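Local coordinates for uncharacterized protein (Xanthomonas axonopodis pv. citri, PDB 3OV5), which is the VirB7 component of a type IV secretion system, probably acting at the outer membrane through a globular domain of the N0 type, at residues A[14-19]-A[30-35]; A[20-25]-A[53-58]; A[67-72]-A[78-83]. One frame throughout, in Å; residues are numbered along the deposited sequence. Where two conformers were deposited one is given.

Overall arrangement
The three contacts tie together the two helices and the three-stranded mixed sheet of one small domain, the N0 fold. Interactions 1 and 2 share helix 15-24 and have centres about 11 Å apart; Leu-30 CD2 joins them by packing on Glu-20 CG at 3.7 Å. Interaction 3 is the hairpin whose strand 76-81 runs beside strand 29-32 of interaction 1, with centres about 10 Å apart, a probable hydrogen bond from Val-79 N to Ser-31 O (2.9 Å), and Leu-19 CD1 close to Val-79 CG2. Interactions 2 and 3 lie about 13 Å apart between centres and meet where Ala-56 O packs on Val-70 CB at 3.6 Å.

Interaction 1 (A[14-19]-A[30-35]); sequences TLKTML and LSYNLP
Thr-14 OG1 sits at the N-cap of the helix whose Leu-15 and Lys-16 meet Tyr-32, and it is gripped by two partners: Thr-17 N donates to it (3.0 Å, 162° at the hydrogen), and Asp-37 OD1 hydrogen-bonds to it. The other carboxylate oxygen, Asp-37 OD2, bonds to Lys-16 N, so this acid bridges the first turn. The helix and strand 30-32 run nearly antiparallel, their axes 9.7 Å apart, with no hydrogen bond between the segments. Lys-16 meets Tyr-32 with its hydrocarbon chain: CB makes a CH-pi contact 4.0 Å from the ring centroid and 15° off the normal, and CD follows across the same face to 3.8 Å from CD2 of the tyrosine. The bend of the lysine chain at chi3 (65°) then turns the ammonium end away from the strand. Leu-15 comes from another direction, its CD2 in the ring plane at the edge and 3.8 Å from Tyr-32 OH. That hydroxyl bonds to Ser-36 O, which anchors the far end of the ring. One turn along the helix, Leu-19 CB lies 3.9 Å from Leu-30 CD1, and the other methyl, Leu-30 CD2, rests on Lys-16 O. Apolar contact thus joins helix 15-24 to the mixed sheet of the N0 domain, while the lysine ammonium leads away and Ser-36 satisfies the tyrosine hydroxyl.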
loop_
_atom_site.group_PDB
_atom_site.type_symbol
_atom_site.label_atom_id
_atom_site.label_comp_id
_atom_site.label_asym_id
_atom_site.label_seq_id
_atom_site.Cartn_x
_atom_site.Cartn_y
_atom_site.Cartn_z
ATOM N N THR A 14 -1.770 -3.537 9.740
ATOM C CA THR A 14 -0.421 -3.314 9.289
ATOM C C THR A 14 -0.393 -2.990 7.819
ATOM O O THR A 14 -1.368 -3.233 7.080
ATOM C CB THR A 14 0.494 -4.543 9.529
ATOM O OG1 THR A 14 0.183 -5.558 8.560
ATOM C CG2 THR A 14 0.354 -5.125 10.938
ATOM N N LEU A 15 0.752 -2.492 7.372
ATOM C CA LEU A 15 0.975 -2.161 5.980
ATOM C C LEU A 15 0.764 -3.398 5.086
ATOM O O LEU A 15 0.015 -3.341 4.097
ATOM C CB LEU A 15 2.395 -1.614 5.816
ATOM C CG LEU A 15 2.835 -1.288 4.404
ATOM C CD1 LEU A 15 1.950 -0.244 3.740
ATOM C CD2 LEU A 15 4.304 -0.832 4.426
ATOM N N LYS A 16 1.454 -4.494 5.397
ATOM C CA LYS A 16 1.366 -5.678 4.562
ATOM C C LYS A 16 -0.058 -6.232 4.564
ATOM O O LYS A 16 -0.529 -6.666 3.517
ATOM C CB LYS A 16 2.368 -6.739 5.031
ATOM C CG LYS A 16 2.446 -7.938 4.080
ATOM C CD LYS A 16 3.483 -8.960 4.547
ATOM C CE LYS A 16 3.119 -9.584 5.855
ATOM N NZ LYS A 16 4.101 -10.643 6.265
ATOM N N THR A 17 -0.686 -6.298 5.734
ATOM C CA THR A 17 -2.010 -6.922 5.786
ATOM C C THR A 17 -3.071 -6.052 5.111
ATOM O O THR A 17 -3.997 -6.590 4.474
ATOM C CB THR A 17 -2.370 -7.352 7.201
ATOM O OG1 THR A 17 -2.404 -6.265 8.085
ATOM C CG2 THR A 17 -1.426 -8.468 7.698
ATOM N N MET A 18 -2.968 -4.724 5.231
ATOM C CA MET A 18 -3.864 -3.862 4.483
ATOM C C MET A 18 -3.688 -4.110 2.997
ATOM O O MET A 18 -4.663 -4.241 2.235
ATOM C CB MET A 18 -3.624 -2.390 4.805
ATOM C CG MET A 18 -4.632 -1.481 4.103
ATOM S SD MET A 18 -4.380 0.257 4.444
ATOM C CE MET A 18 -2.849 0.532 3.514
ATOM N N LEU A 19 -2.437 -4.144 2.548
ATOM C CA LEU A 19 -2.175 -4.357 1.127
ATOM C C LEU A 19 -2.610 -5.752 0.663
ATOM O O LEU A 19 -2.998 -5.912 -0.480
ATOM C CB LEU A 19 -0.710 -4.084 0.823
ATOM C CG LEU A 19 -0.366 -2.595 0.809
ATOM C CD1 LEU A 19 1.142 -2.428 0.729
ATOM C CD2 LEU A 19 -1.050 -1.903 -0.350
ATOM N N LEU A 30 0.344 -9.275 -4.300
ATOM C CA LEU A 30 1.174 -8.394 -3.488
ATOM C C LEU A 30 2.600 -8.938 -3.473
ATOM O O LEU A 30 2.812 -10.097 -3.092
ATOM C CB LEU A 30 0.657 -8.321 -2.050
ATOM C CG LEU A 30 1.551 -7.562 -1.067
ATOM C CD1 LEU A 30 1.702 -6.108 -1.455
ATOM C CD2 LEU A 30 0.986 -7.666 0.349
ATOM N N SER A 31 3.570 -8.100 -3.845
ATOM C CA SER A 31 4.985 -8.403 -3.662
ATOM C C SER A 31 5.518 -7.467 -2.599
ATOM O O SER A 31 5.696 -6.273 -2.833
ATOM C CB SER A 31 5.737 -8.215 -4.968
ATOM O OG SER A 31 5.286 -9.170 -5.911
ATOM N N TYR A 32 5.691 -8.015 -1.402
ATOM C CA TYR A 32 6.112 -7.244 -0.254
ATOM C C TYR A 32 7.603 -7.477 -0.038
ATOM O O TYR A 32 8.016 -8.475 0.533
ATOM C CB TYR A 32 5.285 -7.626 0.983
ATOM C CG TYR A 32 5.534 -6.698 2.139
ATOM C CD1 TYR A 32 4.854 -5.475 2.232
ATOM C CD2 TYR A 32 6.470 -7.001 3.114
ATOM C CE1 TYR A 32 5.122 -4.566 3.268
ATOM C CE2 TYR A 32 6.736 -6.110 4.166
ATOM C CZ TYR A 32 6.072 -4.886 4.224
ATOM O OH TYR A 32 6.331 -3.976 5.207
ATOM N N ASN A 33 8.424 -6.560 -0.547
ATOM C CA ASN A 33 9.867 -6.766 -0.639
ATOM C C ASN A 33 10.650 -5.993 0.428
ATOM O O ASN A 33 11.714 -5.420 0.150
ATOM C CB ASN A 33 10.351 -6.399 -2.044
ATOM C CG ASN A 33 9.840 -7.306 -3.128
ATOM O OD1 ASN A 33 9.068 -8.229 -2.893
ATOM N ND2 ASN A 33 10.284 -7.031 -4.346
ATOM N N LEU A 34 10.125 -5.999 1.648
ATOM C CA LEU A 34 10.778 -5.415 2.809
ATOM C C LEU A 34 11.010 -6.487 3.848
ATOM O O LEU A 34 10.270 -7.481 3.910
ATOM C CB LEU A 34 9.930 -4.303 3.412
ATOM C CG LEU A 34 9.555 -3.146 2.469
ATOM C CD1 LEU A 34 8.635 -2.181 3.190
ATOM C CD2 LEU A 34 10.805 -2.406 1.992
ATOM N N PRO A 35 12.012 -6.294 4.733
ATOM C CA PRO A 35 12.322 -7.357 5.693
ATOM C C PRO A 35 11.296 -7.501 6.807
ATOM O O PRO A 35 11.193 -8.579 7.408
ATOM C CB PRO A 35 13.650 -6.913 6.293
ATOM C CG PRO A 35 13.694 -5.432 6.056
ATOM C CD PRO A 35 13.016 -5.217 4.761
#

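Interaction 2 (A[20-25]-A[53-58]); sequences ERWAAD and QQAATE
The CA atoms of Trp-22 and Ala-56, 9.6 Å apart, are the nearest pair between the helical segments 20-25 and 53-58. This spacing is bridged by side chains, and no hydrogen bond crosses it. Trp-22 does most of the reaching: its CG stands anti to its own carbonyl carbon (chi1 -70°), which sends the six-membered end of the indole toward the other helix. There CZ3 comes to 3.7 Å from Ala-55 CB and CH2 to 3.8 Å from the same methyl, in an oblique approach. The neighbouring carbonyl also lines the indole, Ala-55 O lying 3.9 Å from CZ3 of Trp-22. Ala-56 has a smaller part, its N being 4.2 Å from Trp-22 CZ3. Such small residues let the broad ring come close to the helix backbone. In the N0 fold, helices 15-24 and 52-63 lie between a two-stranded sheet and the three-stranded mixed one, and this buried contact joins them near the centre of the domain. The neighbours of the tryptophan fit that position: its NE1 bonds to Gln-7 O and its ring meets Tyr-6 edge-to-face by the small sheet, whereas Leu-77 of the mixed sheet touches it too. Arg-21 NH2 lies at the edge of the indole, in its plane, so the guanidinium does not stack on the ring. Arg-21 NH1 forms a salt bridge with Asp-25 OD2 at 3.1 Å, and Arg-21 NH2 a second with Asp-12 OD1.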
loop_
_atom_site.group_PDB
_atom_site.type_symbol
_atom_site.label_atom_id
_atom_site.label_comp_id
_atom_site.label_asym_id
_atom_site.label_seq_id
_atom_site.Cartn_x
_atom_site.Cartn_y
_atom_site.Cartn_z
ATOM N N GLU A 20 -2.510 -6.776 1.514
ATOM C CA GLU A 20 -3.033 -8.081 1.147
ATOM C C GLU A 20 -4.531 -7.956 0.818
ATOM O O GLU A 20 -5.014 -8.559 -0.145
ATOM C CB GLU A 20 -2.845 -9.096 2.284
ATOM C CG GLU A 20 -1.437 -9.567 2.434
ATOM C CD GLU A 20 -1.206 -10.367 3.700
ATOM O OE1 GLU A 20 -0.048 -10.845 3.853
ATOM O OE2 GLU A 20 -2.118 -10.521 4.534
ATOM N N ARG A 21 -5.254 -7.168 1.631
ATOM C CA ARG A 21 -6.675 -6.959 1.373
ATOM C C ARG A 21 -6.882 -6.161 0.090
ATOM O O ARG A 21 -7.731 -6.538 -0.749
ATOM C CB ARG A 21 -7.369 -6.339 2.580
ATOM C CG ARG A 21 -8.861 -6.203 2.353
ATOM C CD ARG A 21 -9.608 -5.646 3.584
ATOM N NE ARG A 21 -9.137 -4.303 3.904
ATOM C CZ ARG A 21 -9.450 -3.222 3.194
ATOM N NH1 ARG A 21 -10.363 -3.259 2.234
ATOM N NH2 ARG A 21 -8.848 -2.070 3.466
ATOM N N TRP A 22 -6.170 -5.033 -0.080
ATOM C CA TRP A 22 -6.335 -4.281 -1.328
ATOM C C TRP A 22 -6.071 -5.172 -2.538
ATOM O O TRP A 22 -6.757 -5.092 -3.550
ATOM C CB TRP A 22 -5.384 -3.096 -1.382
ATOM C CG TRP A 22 -5.696 -1.969 -0.426
ATOM C CD1 TRP A 22 -6.628 -1.928 0.594
ATOM C CD2 TRP A 22 -5.036 -0.691 -0.413
ATOM N NE1 TRP A 22 -6.581 -0.695 1.235
ATOM C CE2 TRP A 22 -5.610 0.076 0.637
ATOM C CE3 TRP A 22 -4.026 -0.125 -1.201
ATOM C CZ2 TRP A 22 -5.198 1.384 0.905
ATOM C CZ3 TRP A 22 -3.620 1.172 -0.926
ATOM C CH2 TRP A 22 -4.194 1.898 0.118
ATOM N N ALA A 23 -5.042 -6.020 -2.445
ATOM C CA ALA A 23 -4.671 -6.907 -3.556
ATOM C C ALA A 23 -5.798 -7.927 -3.812
ATOM O O ALA A 23 -6.262 -8.117 -4.945
ATOM C CB ALA A 23 -3.366 -7.620 -3.275
ATOM N N ALA A 24 -6.276 -8.571 -2.748
ATOM C CA ALA A 24 -7.380 -9.540 -2.846
ATOM C C ALA A 24 -8.623 -8.880 -3.435
ATOM O O ALA A 24 -9.356 -9.489 -4.228
ATOM C CB ALA A 24 -7.680 -10.115 -1.490
ATOM N N ASP A 25 -8.865 -7.644 -3.043
ATOM C CA ASP A 25 -10.029 -6.902 -3.497
ATOM C C ASP A 25 -9.941 -6.508 -4.970
ATOM O O ASP A 25 -10.945 -6.037 -5.543
ATOM C CB ASP A 25 -10.164 -5.607 -2.692
ATOM C CG ASP A 25 -10.538 -5.827 -1.219
ATOM O OD1 ASP A 25 -10.920 -6.958 -0.854
ATOM O OD2 ASP A 25 -10.397 -4.843 -0.454
ATOM N N GLN A 53 -4.206 3.595 -8.332
ATOM C CA GLN A 53 -2.986 4.379 -8.542
ATOM C C GLN A 53 -2.875 5.461 -7.476
ATOM O O GLN A 53 -1.796 5.657 -6.878
ATOM C CB GLN A 53 -3.000 5.013 -9.929
ATOM C CG GLN A 53 -1.879 5.979 -10.215
ATOM C CD GLN A 53 -0.506 5.363 -10.206
ATOM O OE1 GLN A 53 -0.328 4.135 -10.257
ATOM N NE2 GLN A 53 0.527 6.246 -10.161
ATOM N N GLN A 54 -3.951 6.208 -7.229
ATOM C CA GLN A 54 -3.904 7.258 -6.225
ATOM C C GLN A 54 -3.618 6.653 -4.854
ATOM O O GLN A 54 -2.817 7.193 -4.088
ATOM C CB GLN A 54 -5.195 8.067 -6.221
ATOM C CG GLN A 54 -5.122 9.230 -5.237
ATOM C CD GLN A 54 -6.384 10.051 -5.228
ATOM O OE1 GLN A 54 -6.938 10.360 -6.296
ATOM N NE2 GLN A 54 -6.881 10.394 -4.031
ATOM N N ALA A 55 -4.297 5.551 -4.510
ATOM C CA ALA A 55 -4.160 4.959 -3.185
ATOM C C ALA A 55 -2.753 4.465 -2.956
ATOM O O ALA A 55 -2.146 4.701 -1.913
ATOM C CB ALA A 55 -5.165 3.827 -2.995
ATOM N N ALA A 56 -2.215 3.715 -3.931
ATOM C CA ALA A 56 -0.868 3.182 -3.803
ATOM C C ALA A 56 0.138 4.317 -3.665
ATOM O O ALA A 56 1.099 4.233 -2.891
ATOM C CB ALA A 56 -0.525 2.326 -5.010
ATOM N N THR A 57 -0.062 5.382 -4.433
ATOM C CA THR A 57 0.847 6.537 -4.454
ATOM C C THR A 57 0.775 7.320 -3.133
ATOM O O THR A 57 1.806 7.712 -2.563
ATOM C CB THR A 57 0.544 7.392 -5.684
ATOM O OG1 THR A 57 0.744 6.556 -6.842
ATOM C CG2 THR A 57 1.435 8.595 -5.794
ATOM N N GLU A 58 -0.435 7.529 -2.609
ATOM C CA GLU A 58 -0.567 8.151 -1.290
ATOM C C GLU A 58 0.155 7.316 -0.246
ATOM O O GLU A 58 0.862 7.846 0.622
ATOM C CB GLU A 58 -2.028 8.308 -0.891
ATOM C CG GLU A 58 -2.803 9.339 -1.685
ATOM C CD GLU A 58 -4.184 9.575 -1.091
ATOM O OE1 GLU A 58 -4.233 9.991 0.082
ATOM O OE2 GLU A 58 -5.199 9.364 -1.795
#

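Interaction 3 (A[67-72]-A[78-83]); sequences GVSVSV and LVQPVP
A beta hairpin brings strands 68-73 and 76-81 together as antiparallel neighbours in the mixed sheet of the N0 fold. Ser-69 and Gln-80 form a hydrogen-bonded pair, with Ser-69 N donating to Gln-80 O at 2.8 Å almost straight (177°), and Gln-80 N returning the bond to Ser-69 O. Ser-71 and Leu-78 repeat the exchange, Leu-78 N reaching Ser-71 O at 2.8 Å. Beyond the strands, Val-82 N still finds Gly-67 O (3.0 Å), though from 30° out of the carbonyl plane. Gly-67, immediately before strand 68-73, has positive phi and is the C-prime residue of the Schellman motif that ends helix 52-63. Val-70 and Val-79, a non-hydrogen-bonded pair, lie on one face with Val-68, whose CG1 is 3.7 Å from Val-79 CG1; Val-70 packs there on Ala-56 of the helix. The other face carries Ser-69, Ser-71, Leu-78 and Gln-80. A water is held over this face by four bonds: it donates to Leu-78 O (3.0 Å), accepts from Gln-80 NE2 (3.0 Å), and bonds with Ser-69 OG at 2.8 Å and Ser-71 OG at 2.7 Å.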
loop_
_atom_site.group_PDB
_atom_site.type_symbol
_atom_site.label_atom_id
_atom_site.label_comp_id
_atom_site.label_asym_id
_atom_site.label_seq_id
_atom_site.Cartn_x
_atom_site.Cartn_y
_atom_site.Cartn_z
ATOM N N GLY A 67 12.013 4.919 3.578
ATOM C CA GLY A 67 12.746 4.423 2.421
ATOM C C GLY A 67 11.932 3.526 1.511
ATOM O O GLY A 67 12.516 2.816 0.682
ATOM N N VAL A 68 10.603 3.561 1.621
ATOM C CA VAL A 68 9.732 2.602 0.949
ATOM C C VAL A 68 9.006 3.239 -0.221
ATOM O O VAL A 68 8.541 4.386 -0.119
ATOM C CB VAL A 68 8.695 2.083 1.976
ATOM C CG1 VAL A 68 7.667 1.165 1.308
ATOM C CG2 VAL A 68 9.377 1.415 3.150
ATOM N N SER A 69 8.889 2.467 -1.312
ATOM C CA SER A 69 8.029 2.777 -2.441
ATOM C C SER A 69 6.901 1.752 -2.525
ATOM O O SER A 69 7.133 0.552 -2.367
ATOM C CB SER A 69 8.841 2.653 -3.739
ATOM O OG SER A 69 8.021 2.751 -4.883
ATOM N N VAL A 70 5.678 2.251 -2.724
ATOM C CA VAL A 70 4.525 1.404 -3.042
ATOM C C VAL A 70 4.025 1.820 -4.418
ATOM O O VAL A 70 3.832 3.011 -4.671
ATOM C CB VAL A 70 3.383 1.585 -2.023
ATOM C CG1 VAL A 70 2.199 0.662 -2.377
ATOM C CG2 VAL A 70 3.884 1.321 -0.584
ATOM N N SER A 71 3.847 0.850 -5.307
ATOM C CA SER A 71 3.423 1.162 -6.663
ATOM C C SER A 71 2.589 0.027 -7.232
ATOM O O SER A 71 2.541 -1.068 -6.664
ATOM C CB SER A 71 4.628 1.456 -7.561
ATOM O OG SER A 71 5.454 0.306 -7.673
ATOM N N VAL A 72 1.912 0.338 -8.330
ATOM C CA VAL A 72 1.169 -0.618 -9.126
ATOM C C VAL A 72 2.023 -0.995 -10.354
ATOM O O VAL A 72 2.405 -0.109 -11.137
ATOM C CB VAL A 72 -0.155 -0.003 -9.614
ATOM C CG1 VAL A 72 -0.912 -1.000 -10.449
ATOM C CG2 VAL A 72 -0.997 0.485 -8.444
ATOM N N LEU A 78 3.393 -3.503 -5.455
ATOM C CA LEU A 78 4.814 -3.723 -5.237
ATOM C C LEU A 78 5.318 -2.785 -4.151
ATOM O O LEU A 78 5.212 -1.559 -4.286
ATOM C CB LEU A 78 5.588 -3.455 -6.537
ATOM C CG LEU A 78 7.101 -3.591 -6.465
ATOM C CD1 LEU A 78 7.573 -4.971 -6.019
ATOM C CD2 LEU A 78 7.674 -3.251 -7.821
ATOM N N VAL A 79 5.820 -3.365 -3.058
ATOM C CA VAL A 79 6.374 -2.614 -1.936
ATOM C C VAL A 79 7.860 -2.936 -1.881
ATOM O O VAL A 79 8.217 -4.104 -1.787
ATOM C CB VAL A 79 5.706 -3.007 -0.607
ATOM C CG1 VAL A 79 6.255 -2.128 0.505
ATOM C CG2 VAL A 79 4.185 -2.898 -0.698
ATOM N N GLN A 80 8.723 -1.919 -1.961
ATOM C CA GLN A 80 10.145 -2.204 -2.097
ATOM C C GLN A 80 10.924 -0.997 -1.605
ATOM O O GLN A 80 10.385 0.106 -1.501
ATOM C CB GLN A 80 10.501 -2.486 -3.564
ATOM C CG GLN A 80 10.220 -1.282 -4.445
ATOM C CD GLN A 80 10.549 -1.477 -5.888
ATOM O OE1 GLN A 80 11.495 -2.188 -6.265
ATOM N NE2 GLN A 80 9.810 -0.773 -6.727
ATOM N N PRO A 81 12.224 -1.168 -1.347
ATOM C CA PRO A 81 13.062 0.008 -1.160
ATOM C C PRO A 81 12.958 0.902 -2.386
ATOM O O PRO A 81 12.925 0.394 -3.519
ATOM C CB PRO A 81 14.467 -0.586 -1.011
ATOM C CG PRO A 81 14.229 -1.995 -0.530
ATOM C CD PRO A 81 13.018 -2.420 -1.324
ATOM N N VAL A 82 12.938 2.221 -2.186
ATOM C CA VAL A 82 12.785 3.119 -3.333
ATOM C C VAL A 82 13.931 2.923 -4.324
ATOM O O VAL A 82 15.093 3.092 -3.955
ATOM C CB VAL A 82 12.766 4.593 -2.917
ATOM C CG1 VAL A 82 12.648 5.491 -4.147
ATOM C CG2 VAL A 82 11.662 4.887 -1.888
ATOM N N PRO A 83 13.624 2.609 -5.585
ATOM C CA PRO A 83 14.699 2.568 -6.592
ATOM C C PRO A 83 15.155 3.982 -6.937
ATOM O O PRO A 83 14.316 4.857 -7.192
ATOM C CB PRO A 83 14.051 1.898 -7.814
ATOM C CG PRO A 83 12.827 1.183 -7.279
ATOM C CD PRO A 83 12.342 2.120 -6.147
HETATM O O HOH W 1 7.189 0.223 -5.578
#